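Local coordinates for Serine/threonine-protein kinase PknI (Mycobacterium tuberculosis, PDB 5XLL) that phosphorylates serine and threonine side chains of proteins and slows mycobacterial growth in the infected host, here represented by its dimeric extracellular sensor domain, at residues Q78-P83 with L105-P110; T52-N57 with P150-P155; S96-A101 with S126-Q131; M120-H125 with I136-V141; R39-P44 with P155-I160. One frame throughout, in Å; residues are numbered along the deposited sequence.

The five contacts illustrate how one antiparallel sheet meander is held together in different ways along its length. Interactions 1 and 4 are strand pairings, bound mainly by backbone hydrogen bonds; they touch through Leu105 and Val121 on adjacent strands, and both reach the second subunit. Interactions 1, 2 and 3 are partly buried, whereas 4 and 5 lie at the surface. Interaction 3, on the same strand as interaction 1 but at its other end, ties a disulfide-bearing loop to the sheet through side-chain polar groups. At the far side of the sheet, interactions 2 and 5 share Pro155 and lay the C-terminal loop on strands 47-53 and 36-42 with sparser bonds, some of them weak.

Interaction 1 of 5, residues Q78-P83 with L105-P110; sequences QWKSRP and LLALRP
The carbonyl oxygen of Trp79 is gripped twice by the opposing strand: Leu108 N donates a hydrogen bond to Trp79 O at 2.6 Å, in the carbonyl plane, and Ala107 CA offers a CA-H...O contact to the same oxygen at 3.3 Å. Trp79 N returns a bond to Leu108 O, making Trp79 and Leu108 a hydrogen-bonded antiparallel pair, with Lys80 and Ala107 the adjoining non-hydrogen-bonded pair.

Further along, a side chain takes over from the backbone. Ser81 N still donates to Leu106 O, but Leu106 N turns to Ser81 OG at 2.9 Å. A chi1 of 74°, setting OG between the backbone N and the carbonyl carbon, brings the hydroxyl to that amide.

Apolar contact flanks this ladder. Lys80 bends at chi2 and the two torsions beyond it, laying CD across both methyls of Leu105, 3.6 Å from Leu105 CD2, while Pro83 lies alongside the same leucine. At the other end Gln78 and Arg109 run side by side, and Gln78 OE1 sits 2.6 Å from Arg109 NH1 at the edge of the guanidinium.

The chemistry implies a hairpin whose register is fixed by main-chain bonds and one serine hydroxyl, and whose Gln78 and Arg109 end lies at the dimer interface, where Arg109 NE bonds to Glu76 O of the second subunit and the two copies of Arg109 come close.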
# COMPACT_ATOMS: atom_id res chain seq x y z
N GLN B 78 -4.48 -3.31 10.19
CA GLN B 78 -3.35 -2.39 10.40
C GLN B 78 -3.72 -0.95 10.78
O GLN B 78 -4.83 -0.47 10.48
CB GLN B 78 -2.43 -2.37 9.17
CG GLN B 78 -3.02 -1.60 8.00
CD GLN B 78 -2.11 -1.61 6.79
OE1 GLN B 78 -1.02 -2.20 6.83
NE2 GLN B 78 -2.54 -0.96 5.71
N TRP B 79 -2.78 -0.26 11.43
CA TRP B 79 -2.89 1.18 11.60
C TRP B 79 -2.34 1.85 10.36
O TRP B 79 -1.22 1.54 9.94
CB TRP B 79 -2.10 1.65 12.82
CG TRP B 79 -2.67 1.19 14.12
CD1 TRP B 79 -2.22 0.17 14.92
CD2 TRP B 79 -3.81 1.76 14.80
NE1 TRP B 79 -3.00 0.08 16.06
CE2 TRP B 79 -3.99 1.03 16.00
CE3 TRP B 79 -4.69 2.82 14.50
CZ2 TRP B 79 -5.02 1.33 16.90
CZ3 TRP B 79 -5.71 3.10 15.39
CH2 TRP B 79 -5.87 2.36 16.58
N LYS B 80 -3.11 2.77 9.79
CA LYS B 80 -2.63 3.54 8.66
C LYS B 80 -2.98 5.03 8.76
O LYS B 80 -4.10 5.40 9.09
CB LYS B 80 -3.19 2.98 7.36
CG LYS B 80 -2.90 3.89 6.16
CD LYS B 80 -2.13 3.16 5.06
CE LYS B 80 -3.09 2.47 4.12
NZ LYS B 80 -4.28 3.31 3.83
N SER B 81 -2.01 5.89 8.46
CA SER B 81 -2.26 7.32 8.40
C SER B 81 -2.77 7.74 7.02
O SER B 81 -2.73 6.96 6.06
CB SER B 81 -0.99 8.10 8.73
OG SER B 81 -0.04 8.08 7.67
N ARG B 82 -3.25 8.99 6.92
CA ARG B 82 -3.73 9.54 5.65
C ARG B 82 -2.60 9.99 4.76
O ARG B 82 -1.61 10.57 5.23
CB ARG B 82 -4.63 10.75 5.89
CG ARG B 82 -5.94 10.41 6.54
CD ARG B 82 -6.61 9.22 5.87
NE ARG B 82 -7.80 8.82 6.63
CZ ARG B 82 -7.76 8.11 7.75
NH1 ARG B 82 -6.58 7.70 8.23
NH2 ARG B 82 -8.88 7.80 8.38
N PRO B 83 -2.76 9.77 3.45
CA PRO B 83 -1.75 10.20 2.49
C PRO B 83 -1.58 11.70 2.56
O PRO B 83 -2.57 12.43 2.44
CB PRO B 83 -2.37 9.79 1.15
CG PRO B 83 -3.24 8.60 1.48
CD PRO B 83 -3.82 8.95 2.83
N LEU B 105 2.43 8.18 3.38
CA LEU B 105 1.71 7.73 4.57
C LEU B 105 2.56 6.75 5.37
O LEU B 105 3.64 6.33 4.91
CB LEU B 105 0.39 7.07 4.20
CG LEU B 105 0.39 5.92 3.18
CD1 LEU B 105 1.01 4.63 3.72
CD2 LEU B 105 -1.04 5.66 2.69
N LEU B 106 2.04 6.36 6.53
CA LEU B 106 2.68 5.35 7.39
C LEU B 106 1.69 4.24 7.65
O LEU B 106 0.54 4.50 8.05
CB LEU B 106 3.09 5.97 8.73
CG LEU B 106 3.68 5.01 9.77
CD1 LEU B 106 4.97 4.38 9.24
CD2 LEU B 106 3.97 5.77 11.07
N ALA B 107 2.12 3.00 7.46
CA ALA B 107 1.28 1.87 7.82
C ALA B 107 1.96 1.10 8.95
O ALA B 107 3.17 0.88 8.92
CB ALA B 107 1.05 0.97 6.61
N LEU B 108 1.20 0.69 9.95
CA LEU B 108 1.77 0.05 11.13
C LEU B 108 0.97 -1.19 11.58
O LEU B 108 -0.19 -1.07 11.98
CB LEU B 108 1.88 1.07 12.27
CG LEU B 108 3.25 1.55 12.79
CD1 LEU B 108 4.32 1.68 11.73
CD2 LEU B 108 3.08 2.87 13.55
N ARG B 109 1.61 -2.35 11.57
CA ARG B 109 0.94 -3.60 11.93
C ARG B 109 1.31 -4.09 13.33
O ARG B 109 2.48 -4.30 13.65
CB ARG B 109 1.21 -4.65 10.85
CG ARG B 109 0.90 -4.06 9.49
CD ARG B 109 1.48 -4.82 8.38
NE ARG B 109 2.58 -4.13 7.73
CZ ARG B 109 2.47 -3.34 6.66
NH1 ARG B 109 1.28 -3.09 6.13
NH2 ARG B 109 3.56 -2.79 6.14
N PRO B 110 0.29 -4.26 14.19
CA PRO B 110 0.53 -4.54 15.61
C PRO B 110 1.08 -5.95 15.83
O PRO B 110 0.71 -6.87 15.09
CB PRO B 110 -0.85 -4.37 16.25
CG PRO B 110 -1.83 -4.65 15.14
CD PRO B 110 -1.15 -4.20 13.86

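Interaction 2 of 5, residues T52-N57 with P150-P155; sequences TMLDDN and PAVTVP
Polar contact between Thr52 and the C-terminal loop comes down to one bond. Thr52 OG1 donates to Thr153 O at 3.0 Å, approaching in the carbonyl plane on a lone pair. With chi1 at -67°, OG1 stands beside its own backbone N and the methyl CG2 is anti to that N, which turns OG1 to Thr153 O and Pro155 and leaves CG2 beside Val152. The hydroxyl is also lined by carbon, with Pro155 CD 3.7 Å from Thr52 OG1 and Val154 CG2 a little farther off.

The apolar part is carried by Val152, which points toward the 52-57 segment. Its CG1 meets Thr52 CG2 at 4.1 Å as the two side chains run antiparallel alongside one another. Both of its methyls also pack on one branch of Leu54, with Val152 CG2 3.9 Å from Leu54 CD2. A single valine thus bridges residues on the same side of the extended chain.

The loop after strand 135-142 thereby comes back to the end of strand 47-53, while Leu54, Val152 and Val154 all rest on Ala37 of the neighbouring outermost strand, 36-42.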
# COMPACT_ATOMS: atom_id res chain seq x y z
N THR B 52 0.51 13.63 19.10
CA THR B 52 1.15 14.92 19.15
C THR B 52 2.65 14.67 19.14
O THR B 52 3.15 13.84 19.90
CB THR B 52 0.79 15.67 20.45
OG1 THR B 52 -0.60 16.00 20.44
CG2 THR B 52 1.64 16.93 20.59
N MSE B 53 3.38 15.38 18.30
CA MSE B 53 4.81 15.14 18.22
C MSE B 53 5.57 15.77 19.39
O MSE B 53 5.29 16.90 19.79
CB MSE B 53 5.37 15.61 16.88
CG MSE B 53 6.82 15.20 16.68
SE MSE B 53 7.50 15.75 14.93
CE MSE B 53 9.35 15.30 15.27
N LEU B 54 6.52 15.01 19.93
CA LEU B 54 7.23 15.43 21.13
C LEU B 54 8.57 16.02 20.73
O LEU B 54 9.00 15.86 19.59
CB LEU B 54 7.41 14.26 22.09
CG LEU B 54 6.09 13.61 22.53
CD1 LEU B 54 6.33 12.37 23.42
CD2 LEU B 54 5.19 14.63 23.25
N ASP B 55 9.22 16.72 21.65
CA ASP B 55 10.43 17.45 21.31
C ASP B 55 11.61 16.49 21.18
O ASP B 55 11.76 15.56 21.97
CB ASP B 55 10.74 18.54 22.34
CG ASP B 55 11.89 19.44 21.91
OD1 ASP B 55 13.07 19.06 22.13
OD2 ASP B 55 11.61 20.52 21.34
N ASP B 56 12.43 16.75 20.16
CA ASP B 56 13.56 15.90 19.80
C ASP B 56 14.62 15.79 20.92
O ASP B 56 15.20 14.72 21.13
CB ASP B 56 14.18 16.40 18.48
CG ASP B 56 15.66 16.07 18.35
OD1 ASP B 56 15.98 14.87 18.17
OD2 ASP B 56 16.49 17.01 18.40
N ASN B 57 14.83 16.90 21.64
CA ASN B 57 15.80 16.95 22.74
C ASN B 57 15.18 16.50 24.06
O ASN B 57 15.84 15.85 24.88
CB ASN B 57 16.36 18.37 22.90
CG ASN B 57 16.50 19.09 21.57
OD1 ASN B 57 17.42 18.82 20.79
ND2 ASN B 57 15.58 20.03 21.31
N PRO B 150 3.00 14.41 31.27
CA PRO B 150 1.95 15.25 31.87
C PRO B 150 1.79 16.60 31.17
O PRO B 150 0.68 17.17 31.15
CB PRO B 150 2.43 15.44 33.31
CG PRO B 150 3.93 15.22 33.26
CD PRO B 150 4.12 14.16 32.20
N ALA B 151 2.88 17.13 30.62
CA ALA B 151 2.82 18.47 30.02
C ALA B 151 2.21 18.52 28.62
O ALA B 151 2.32 19.54 27.95
CB ALA B 151 4.22 19.09 30.00
N VAL B 152 1.56 17.43 28.18
CA VAL B 152 1.19 17.28 26.76
C VAL B 152 -0.23 16.77 26.52
O VAL B 152 -0.61 15.69 26.99
CB VAL B 152 2.18 16.33 26.01
CG1 VAL B 152 1.67 15.99 24.61
CG2 VAL B 152 3.55 16.94 25.94
N THR B 153 -1.02 17.54 25.79
CA THR B 153 -2.37 17.12 25.45
C THR B 153 -2.33 16.36 24.13
O THR B 153 -1.47 16.63 23.28
CB THR B 153 -3.31 18.33 25.24
OG1 THR B 153 -3.33 18.67 23.85
CG2 THR B 153 -2.82 19.54 26.05
N VAL B 154 -3.24 15.42 23.95
CA VAL B 154 -3.48 14.90 22.62
C VAL B 154 -4.94 15.16 22.30
O VAL B 154 -5.81 14.89 23.13
CB VAL B 154 -3.12 13.41 22.51
CG1 VAL B 154 -3.37 12.91 21.09
CG2 VAL B 154 -1.67 13.22 22.90
N PRO B 155 -5.22 15.70 21.11
CA PRO B 155 -6.63 15.97 20.79
C PRO B 155 -7.38 14.66 20.63
O PRO B 155 -6.74 13.62 20.43
CB PRO B 155 -6.56 16.67 19.42
CG PRO B 155 -5.10 17.03 19.22
CD PRO B 155 -4.31 16.03 20.00

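Interaction 3 of 5, residues S96-A101 with S126-Q131; sequences SPSTQA and SNECGQ
Ala101 N donates to Ser126 OG at 2.8 Å and 170°, an almost straight bond that anchors the tight end of this contact. Ser126 carries OG between its backbone N and carbonyl carbon (chi1 57°), which turns the hydroxyl to the strand. The bent chain of Glu128 folds back to the same place, bringing its OE2 to 2.6 Å from Ser126 OG. The serine oxygen thus sits between a strand amide and a carboxylate.

Close by, Gln100 is buried. Its extended side chain crosses that of Gln131, with the two amide planes 40° apart, and NE2 donates to Gln131 OE1 at 3.2 Å. The acceptor lies in the amide plane of Gln100, yet the donor stands well above the carbonyl plane of Gln131 and misses its lone pairs. Gln100 OE1 also leans on Cys129 CB.

Around Ser98 directed bonds to the loop give way to looser packing. Ser98 OG rests against CB of the exposed Glu128 at 3.3 Å, and Ser98 CB lies near the buried Cys129 SG. That sulfur forms the disulfide to Cys90, on the strand paired with 97-110, and Cys129 itself belongs to a type I turn from Asn127 to Gly130.

Thr99 O and Glu128 OE2, both acceptors, approach to 3.0 Å without bonding. The two oxygens would be expected to repel and might raise the pKa of Glu128; the nearby hydroxyl of Ser126 could offset this. A covalent link and directed side-chain bonds together hold a loop that has no strand ladder of its own.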
# COMPACT_ATOMS: atom_id res chain seq x y z
N SER B 96 19.02 18.67 -14.24
CA SER B 96 18.30 19.88 -13.80
C SER B 96 17.52 19.65 -12.51
O SER B 96 16.62 18.79 -12.48
CB SER B 96 17.32 20.35 -14.88
OG SER B 96 17.97 20.67 -16.10
N PRO B 97 17.83 20.42 -11.45
CA PRO B 97 17.01 20.34 -10.23
C PRO B 97 15.55 20.67 -10.53
O PRO B 97 15.23 21.35 -11.52
CB PRO B 97 17.61 21.42 -9.31
CG PRO B 97 19.01 21.60 -9.81
CD PRO B 97 18.93 21.40 -11.31
N SER B 98 14.67 20.15 -9.67
CA SER B 98 13.24 20.35 -9.82
C SER B 98 12.59 19.84 -8.55
O SER B 98 13.23 19.77 -7.49
CB SER B 98 12.67 19.60 -11.03
OG SER B 98 11.28 19.89 -11.24
N THR B 99 11.33 19.48 -8.68
CA THR B 99 10.55 19.04 -7.55
C THR B 99 9.42 18.18 -8.10
O THR B 99 8.92 18.44 -9.20
CB THR B 99 10.04 20.26 -6.74
OG1 THR B 99 9.25 19.82 -5.62
CG2 THR B 99 9.24 21.21 -7.63
N GLN B 100 9.06 17.14 -7.37
CA GLN B 100 8.04 16.20 -7.83
C GLN B 100 6.96 16.03 -6.77
O GLN B 100 7.23 16.10 -5.58
CB GLN B 100 8.66 14.85 -8.20
CG GLN B 100 9.42 14.15 -7.05
CD GLN B 100 10.29 13.00 -7.53
OE1 GLN B 100 10.26 12.64 -8.71
NE2 GLN B 100 11.07 12.42 -6.62
N ALA B 101 5.74 15.79 -7.23
CA ALA B 101 4.60 15.62 -6.34
C ALA B 101 4.61 14.20 -5.79
O ALA B 101 4.62 13.24 -6.56
CB ALA B 101 3.29 15.88 -7.09
N SER B 126 4.07 12.80 -10.24
CA SER B 126 4.46 13.59 -11.40
C SER B 126 5.84 13.16 -11.95
O SER B 126 6.51 12.29 -11.38
CB SER B 126 4.41 15.07 -11.05
OG SER B 126 5.25 15.34 -9.94
N ASN B 127 6.26 13.80 -13.04
CA ASN B 127 7.38 13.25 -13.81
C ASN B 127 8.51 14.23 -14.09
O ASN B 127 9.30 14.02 -15.01
CB ASN B 127 6.86 12.66 -15.11
CG ASN B 127 7.77 11.59 -15.65
OD1 ASN B 127 8.28 10.76 -14.89
ND2 ASN B 127 8.02 11.61 -16.96
N GLU B 128 8.59 15.30 -13.29
CA GLU B 128 9.60 16.33 -13.49
C GLU B 128 11.00 15.73 -13.39
O GLU B 128 11.95 16.23 -14.01
CB GLU B 128 9.44 17.46 -12.46
CG GLU B 128 8.03 18.02 -12.29
CD GLU B 128 7.14 17.10 -11.47
OE1 GLU B 128 7.18 15.87 -11.69
OE2 GLU B 128 6.40 17.61 -10.60
N CYS B 129 11.13 14.67 -12.61
CA CYS B 129 12.44 14.04 -12.42
C CYS B 129 12.46 12.59 -12.92
O CYS B 129 13.34 11.82 -12.55
CB CYS B 129 12.87 14.14 -10.95
SG CYS B 129 13.15 15.85 -10.39
N GLY B 130 11.49 12.25 -13.76
CA GLY B 130 11.43 10.93 -14.37
C GLY B 130 10.96 9.81 -13.45
O GLY B 130 11.20 8.63 -13.73
N GLN B 131 10.25 10.16 -12.38
CA GLN B 131 9.90 9.15 -11.38
C GLN B 131 8.40 8.91 -11.21
O GLN B 131 7.97 8.26 -10.24
CB GLN B 131 10.57 9.49 -10.03
CG GLN B 131 12.10 9.50 -10.13
CD GLN B 131 12.77 9.37 -8.78
OE1 GLN B 131 13.08 10.37 -8.14
NE2 GLN B 131 13.02 8.14 -8.35

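Interaction 4 of 5, residues M120-H125 with I136-V141; sequences MVVTVH and IRIPAV
Val122 and Ile136 face each other on one side of the sheet, their CB atoms 4.2 Å apart, and form the apolar centre with Ile138 and Met120, a selenomethionine. Ile138 CD1 reaches Val122 CG2 at 4.3 Å. Met120 and Ile138 extend together from the sheet; the bend at chi3 of Met120 carries its terminal methyl over to Ile138 CD1, although their 3.4 Å separation is too short to be taken literally.

Beneath these side chains runs a regular antiparallel ladder. Met120 pairs with Ile138, and Val122 with Ile136, each through two backbone hydrogen bonds of 2.7 to 2.8 Å between the N of either residue and the O of its partner. Between them, Val121 and Arg137 make a non-hydrogen-bonded pair whose side chains emerge on the other face.

There the polar edge begins. The extended chain of Arg137 runs alongside Val121, and NH1 comes 3.7 Å from both Val121 CG1 and Val121 CG2, while making a salt bridge to Glu119.

Strand 135-142 is the outermost on this side of the chain's sheet. Strand 116-124 separates it from strand 97-110, and Arg137 packs on Lys80, and Pro139 on Glu76, of the second subunit.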
# COMPACT_ATOMS: atom_id res chain seq x y z
N MSE B 120 6.77 3.21 5.78
CA MSE B 120 6.32 4.45 5.20
C MSE B 120 6.29 4.20 3.71
O MSE B 120 7.19 3.53 3.16
CB MSE B 120 7.34 5.52 5.49
CG MSE B 120 6.91 6.89 5.03
SE MSE B 120 7.88 8.21 6.07
CE MSE B 120 9.36 8.63 4.86
N VAL B 121 5.26 4.72 3.04
CA VAL B 121 5.13 4.55 1.59
C VAL B 121 5.08 5.90 0.89
O VAL B 121 4.16 6.71 1.12
CB VAL B 121 3.88 3.73 1.25
CG1 VAL B 121 3.87 3.35 -0.22
CG2 VAL B 121 3.83 2.48 2.13
N VAL B 122 6.09 6.16 0.06
CA VAL B 122 6.16 7.38 -0.71
C VAL B 122 5.85 7.05 -2.19
O VAL B 122 6.51 6.19 -2.80
CB VAL B 122 7.54 8.08 -0.52
CG1 VAL B 122 7.63 9.41 -1.26
CG2 VAL B 122 7.84 8.30 0.98
N THR B 123 4.82 7.70 -2.74
CA THR B 123 4.46 7.52 -4.15
C THR B 123 4.65 8.81 -4.94
O THR B 123 4.23 9.88 -4.51
CB THR B 123 3.01 7.12 -4.32
OG1 THR B 123 2.74 5.96 -3.52
CG2 THR B 123 2.72 6.79 -5.79
N VAL B 124 5.29 8.70 -6.10
CA VAL B 124 5.55 9.85 -6.95
C VAL B 124 4.50 9.96 -8.05
O VAL B 124 4.27 9.00 -8.79
CB VAL B 124 6.92 9.73 -7.61
CG1 VAL B 124 7.35 11.08 -8.17
CG2 VAL B 124 7.91 9.22 -6.59
N HIS B 125 3.88 11.13 -8.16
CA HIS B 125 2.68 11.29 -8.98
C HIS B 125 2.94 12.11 -10.23
O HIS B 125 2.12 12.13 -11.15
CB HIS B 125 1.57 11.95 -8.17
CG HIS B 125 1.01 11.06 -7.10
ND1 HIS B 125 0.03 10.13 -7.36
CD2 HIS B 125 1.30 10.95 -5.78
CE1 HIS B 125 -0.27 9.48 -6.24
NE2 HIS B 125 0.49 9.97 -5.28
N ILE B 136 8.41 4.18 -3.36
CA ILE B 136 9.42 3.92 -2.34
C ILE B 136 8.80 3.45 -1.02
O ILE B 136 7.92 4.13 -0.45
CB ILE B 136 10.22 5.18 -2.07
CG1 ILE B 136 10.93 5.64 -3.34
CG2 ILE B 136 11.21 4.94 -0.91
CD1 ILE B 136 11.66 7.00 -3.23
N ARG B 137 9.26 2.30 -0.51
CA ARG B 137 8.85 1.82 0.81
C ARG B 137 10.01 1.85 1.83
O ARG B 137 11.12 1.39 1.53
CB ARG B 137 8.25 0.42 0.72
CG ARG B 137 7.25 0.28 -0.43
CD ARG B 137 6.64 -1.12 -0.51
NE ARG B 137 5.64 -1.17 -1.58
CZ ARG B 137 4.37 -0.79 -1.45
NH1 ARG B 137 3.93 -0.32 -0.29
NH2 ARG B 137 3.53 -0.87 -2.49
N ILE B 138 9.75 2.39 3.02
CA ILE B 138 10.78 2.51 4.06
C ILE B 138 10.32 1.80 5.32
O ILE B 138 9.30 2.18 5.92
CB ILE B 138 11.09 3.98 4.36
CG1 ILE B 138 11.32 4.72 3.04
CG2 ILE B 138 12.34 4.09 5.24
CD1 ILE B 138 10.88 6.13 3.05
N PRO B 139 11.04 0.74 5.70
CA PRO B 139 10.56 -0.00 6.88
C PRO B 139 10.51 0.88 8.13
O PRO B 139 11.35 1.77 8.35
CB PRO B 139 11.61 -1.12 7.04
CG PRO B 139 12.18 -1.29 5.65
CD PRO B 139 12.23 0.12 5.09
N ALA B 140 9.51 0.60 8.96
CA ALA B 140 9.21 1.40 10.12
C ALA B 140 8.91 0.51 11.32
O ALA B 140 8.29 -0.58 11.19
CB ALA B 140 8.01 2.34 9.84
N VAL B 141 9.37 0.97 12.47
CA VAL B 141 9.12 0.30 13.73
C VAL B 141 8.62 1.34 14.73
O VAL B 141 9.20 2.44 14.85
CB VAL B 141 10.44 -0.32 14.24
CG1 VAL B 141 10.27 -0.88 15.65
CG2 VAL B 141 10.93 -1.40 13.28

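Interaction 5 of 5, residues R39-P44 with P155-I160; sequences RTSCTP and PDPATI
Arg39 lays one face of its guanidinium over the peptide joining Pro155 to Asp156, with Asp156 CA 3.3 Å above the plane toward its rim. The chain that follows closes a type I beta turn from Asp156 to Thr159, and this turn docks against strand 36-42, an outermost strand of the antiparallel meander at the core of the sensor domain. The arginine is extended from CG to NE, with CG anti to the backbone N (chi1 154°), which lets it span from the strand to the loop.

Charge probably adds only modestly to this overlap. Arg39 NH2 and Asp156 OD2 form a salt bridge that is long, at 3.7 Å, and the guanidinium and carboxylate planes are turned 58° apart. NH2 lies closer to carbon, 3.2 Å from Asp156 CB. Arg39 NH1 also makes a weak hydrogen bond to Val154 O, so the guanidinium touches the loop on both sides of Pro155.

Two residues along the strand, Ser41 meets the same turn. Its OG gives a weak hydrogen bond of 3.5 Å to Asp156 OD2, and the Pro157 ring presses in beside it, with CD 3.2 Å from Ser41 OG. That ring, buried, also packs on Leu48 and Ala50 of the next strand, whose hairpin with 36-42 is closed by the disulfide between Cys42 and Cys47.

Inside the turn, Thr159 N bonds to Asp156 O at 2.8 Å, while Thr159 OG1 donates to Asp156 OD1 at 3.2 Å, on the anti lone pair of that oxygen.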
# COMPACT_ATOMS: atom_id res chain seq x y z
N ARG B 39 -2.96 8.79 21.56
CA ARG B 39 -4.20 8.54 22.26
C ARG B 39 -5.19 7.90 21.29
O ARG B 39 -5.23 8.28 20.11
CB ARG B 39 -4.73 9.86 22.81
CG ARG B 39 -6.24 9.93 23.04
CD ARG B 39 -6.62 11.35 23.45
NE ARG B 39 -8.07 11.54 23.39
CZ ARG B 39 -8.70 12.65 23.75
NH1 ARG B 39 -8.02 13.69 24.22
NH2 ARG B 39 -10.02 12.72 23.65
N THR B 40 -5.98 6.92 21.76
CA THR B 40 -6.88 6.16 20.87
C THR B 40 -8.35 6.27 21.27
O THR B 40 -8.69 6.20 22.46
CB THR B 40 -6.54 4.64 20.85
OG1 THR B 40 -5.17 4.45 20.49
CG2 THR B 40 -7.45 3.88 19.87
N SER B 41 -9.23 6.41 20.28
CA SER B 41 -10.68 6.39 20.52
C SER B 41 -11.38 5.38 19.62
O SER B 41 -11.47 5.60 18.40
CB SER B 41 -11.29 7.78 20.31
OG SER B 41 -10.67 8.76 21.12
N CYS B 42 -11.88 4.30 20.22
CA CYS B 42 -12.56 3.22 19.51
C CYS B 42 -14.07 3.25 19.71
O CYS B 42 -14.56 3.13 20.84
CB CYS B 42 -12.06 1.86 20.02
SG CYS B 42 -10.38 1.39 19.56
N THR B 43 -14.81 3.42 18.62
CA THR B 43 -16.24 3.12 18.62
C THR B 43 -16.38 1.63 18.27
O THR B 43 -15.39 1.01 17.85
CB THR B 43 -17.01 3.99 17.60
OG1 THR B 43 -17.08 3.31 16.34
CG2 THR B 43 -16.32 5.34 17.42
N PRO B 44 -17.58 1.04 18.47
CA PRO B 44 -17.76 -0.35 17.99
C PRO B 44 -17.84 -0.44 16.46
O PRO B 44 -17.98 -1.55 15.93
CB PRO B 44 -19.08 -0.77 18.63
CG PRO B 44 -19.79 0.51 18.96
CD PRO B 44 -18.69 1.47 19.33
N PRO B 155 -5.22 15.70 21.11
CA PRO B 155 -6.63 15.97 20.79
C PRO B 155 -7.38 14.66 20.63
O PRO B 155 -6.74 13.62 20.43
CB PRO B 155 -6.56 16.67 19.42
CG PRO B 155 -5.10 17.03 19.22
CD PRO B 155 -4.31 16.03 20.00
N ASP B 156 -8.71 14.72 20.72
CA ASP B 156 -9.59 13.58 20.47
C ASP B 156 -9.57 13.22 18.98
O ASP B 156 -9.83 14.08 18.14
CB ASP B 156 -11.01 13.94 20.90
CG ASP B 156 -12.06 13.02 20.32
OD1 ASP B 156 -12.75 13.42 19.35
OD2 ASP B 156 -12.19 11.89 20.83
N PRO B 157 -9.23 11.96 18.65
CA PRO B 157 -9.13 11.55 17.23
C PRO B 157 -10.39 11.90 16.41
O PRO B 157 -10.26 12.34 15.26
CB PRO B 157 -8.95 10.03 17.31
CG PRO B 157 -8.29 9.80 18.64
CD PRO B 157 -8.77 10.89 19.57
N ALA B 158 -11.57 11.73 17.01
CA ALA B 158 -12.84 12.07 16.36
C ALA B 158 -13.03 13.56 16.10
O ALA B 158 -13.87 13.94 15.29
CB ALA B 158 -14.02 11.52 17.18
N THR B 159 -12.26 14.41 16.80
CA THR B 159 -12.19 15.83 16.46
C THR B 159 -11.57 15.91 15.06
O THR B 159 -10.79 15.03 14.69
CB THR B 159 -11.34 16.67 17.48
OG1 THR B 159 -11.78 16.40 18.82
CG2 THR B 159 -11.45 18.16 17.19
N ILE B 160 -11.91 16.97 14.32
CA ILE B 160 -11.81 17.02 12.85
C ILE B 160 -12.80 16.01 12.24
O ILE B 160 -13.97 15.94 12.64
CB ILE B 160 -10.34 16.84 12.29
CG1 ILE B 160 -10.02 17.90 11.23
CG2 ILE B 160 -10.14 15.45 11.68
CD1 ILE B 160 -10.80 17.76 9.94